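Local coordinates for protein-l-isoaspartate o-methyltransferase (Thermotoga maritima, PDB 1DL5), which methylates the alpha-carboxylate of isoaspartyl residues in damaged proteins using S-adenosylmethionine, a step that probably initiates their repair, at residues 12-15 with 16-20. Sequence-based numbering, arbitrary orientation.
Sequences YGVS and DHIAK
With chi1 of Val14 at 178°, its CG1 lies opposite the backbone N and over the opening turn of the next helix, where Ile18 and Ala19 meet it; the 64° chi1 of Ser15 sets OG between its own N and C, which brings OG obliquely to the His17 ring, 3.0 Å from His17 ND1. The segment is a short turn between two consecutive helices: a Schellman motif with positive phi at Gly13 ends helix 2-11, and Ser15 takes the N-cap position of helix 16-24. Val14 CG1 touches Ile18 CG2 at 3.6 Å, the two side chains crossing at about a right angle, and is 4.1 Å from Ala19 CB. The same valine also packs on Leu9 of the preceding helix and on Ala65 of helix 61-70, so one buried side chain joins three helices. Ser15 O opens the helical bonding, accepting a nearly straight bond of 2.9 Å from Ala19 N (167° at the hydrogen) and a weak, bent one of 3.3 Å from Ile18 N; the next bond of the turn runs from Lys20 N to Asp16 O at 2.8 Å. Ser15 OG is hydrogen-bonded to Glu69 of helix 61-70, and His17 NE2 to the carbonyl of Leu73, two polar ties that fix the start of helix 16-24 against that neighbouring helix and the chain beyond it. Asp16 pairs with Lys10 in a salt bridge, and its nearest side-chain atom is about 2 Å from a bound cadmium ion, consistent with direct coordination; Lys10 NZ also bonds to Val14 O, linking the last turn of one helix to the turn that follows. Ile18 CG1 sits over one face of the His17 imidazole, 3.6 Å above the ring plane and displaced toward its rim.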
loop_
_atom_site.group_PDB
_atom_site.type_symbol
_atom_site.label_atom_id
_atom_site.label_comp_id
_atom_site.label_asym_id
_atom_site.label_seq_id
_atom_site.Cartn_x
_atom_site.Cartn_y
_atom_site.Cartn_z
ATOM N N TYR A 12 43.622 -6.697 19.235
ATOM C CA TYR A 12 42.552 -6.021 18.511
ATOM C C TYR A 12 41.402 -5.683 19.459
ATOM O O TYR A 12 40.429 -5.039 19.065
ATOM C CB TYR A 12 42.020 -6.924 17.395
ATOM C CG TYR A 12 42.011 -6.294 16.023
ATOM C CD1 TYR A 12 40.950 -5.488 15.612
ATOM C CD2 TYR A 12 43.060 -6.509 15.131
ATOM C CE1 TYR A 12 40.934 -4.910 14.342
ATOM C CE2 TYR A 12 43.053 -5.940 13.861
ATOM C CZ TYR A 12 41.988 -5.142 13.473
ATOM O OH TYR A 12 41.982 -4.583 12.215
ATOM N N GLY A 13 41.514 -6.131 20.705
ATOM C CA GLY A 13 40.469 -5.870 21.675
ATOM C C GLY A 13 39.405 -6.952 21.709
ATOM O O GLY A 13 38.377 -6.802 22.368
ATOM N N VAL A 14 39.643 -8.049 20.996
ATOM C CA VAL A 14 38.687 -9.149 20.967
ATOM C C VAL A 14 38.639 -9.792 22.355
ATOM O O VAL A 14 39.676 -10.069 22.960
ATOM C CB VAL A 14 39.089 -10.200 19.898
ATOM C CG1 VAL A 14 38.118 -11.369 19.905
ATOM C CG2 VAL A 14 39.106 -9.542 18.519
ATOM N N SER A 15 37.431 -10.019 22.857
ATOM C CA SER A 15 37.246 -10.599 24.187
ATOM C C SER A 15 37.797 -12.016 24.291
ATOM O O SER A 15 37.963 -12.706 23.283
ATOM C CB SER A 15 35.764 -10.606 24.550
ATOM O OG SER A 15 35.041 -11.451 23.674
ATOM N N ASP A 16 38.060 -12.455 25.518
ATOM C CA ASP A 16 38.599 -13.788 25.728
ATOM C C ASP A 16 37.755 -14.918 25.143
ATOM O O ASP A 16 38.293 -15.800 24.481
ATOM C CB ASP A 16 38.807 -14.066 27.221
ATOM C CG ASP A 16 39.844 -13.157 27.849
ATOM O OD1 ASP A 16 40.852 -12.832 27.181
ATOM O OD2 ASP A 16 39.654 -12.785 29.024
ATOM N N HIS A 17 36.444 -14.902 25.379
ATOM C CA HIS A 17 35.606 -15.992 24.888
ATOM C C HIS A 17 35.547 -16.132 23.370
ATOM O O HIS A 17 35.354 -17.229 22.858
ATOM C CB HIS A 17 34.188 -15.921 25.488
ATOM C CG HIS A 17 33.267 -14.953 24.810
ATOM N ND1 HIS A 17 33.414 -13.585 24.900
ATOM C CD2 HIS A 17 32.148 -15.161 24.075
ATOM C CE1 HIS A 17 32.425 -12.994 24.253
ATOM N NE2 HIS A 17 31.642 -13.928 23.745
ATOM N N ILE A 18 35.725 -15.035 22.644
ATOM C CA ILE A 18 35.721 -15.118 21.190
ATOM C C ILE A 18 37.132 -15.458 20.700
ATOM O O ILE A 18 37.310 -16.305 19.822
ATOM C CB ILE A 18 35.200 -13.800 20.575
ATOM C CG1 ILE A 18 33.681 -13.726 20.796
ATOM C CG2 ILE A 18 35.551 -13.710 19.086
ATOM C CD1 ILE A 18 33.042 -12.405 20.385
ATOM N N ALA A 19 38.142 -14.827 21.290
ATOM C CA ALA A 19 39.518 -15.094 20.890
ATOM C C ALA A 19 39.877 -16.558 21.143
ATOM O O ALA A 19 40.573 -17.180 20.341
ATOM C CB ALA A 19 40.478 -14.178 21.649
ATOM N N LYS A 20 39.393 -17.102 22.255
ATOM C CA LYS A 20 39.657 -18.493 22.616
ATOM C C LYS A 20 39.135 -19.446 21.541
ATOM O O LYS A 20 39.712 -20.504 21.307
ATOM C CB LYS A 20 39.006 -18.817 23.965
ATOM C CG LYS A 20 39.224 -20.241 24.449
ATOM C CD LYS A 20 38.635 -20.443 25.839
ATOM C CE LYS A 20 38.937 -21.834 26.371
ATOM N NZ LYS A 20 38.461 -22.009 27.773
#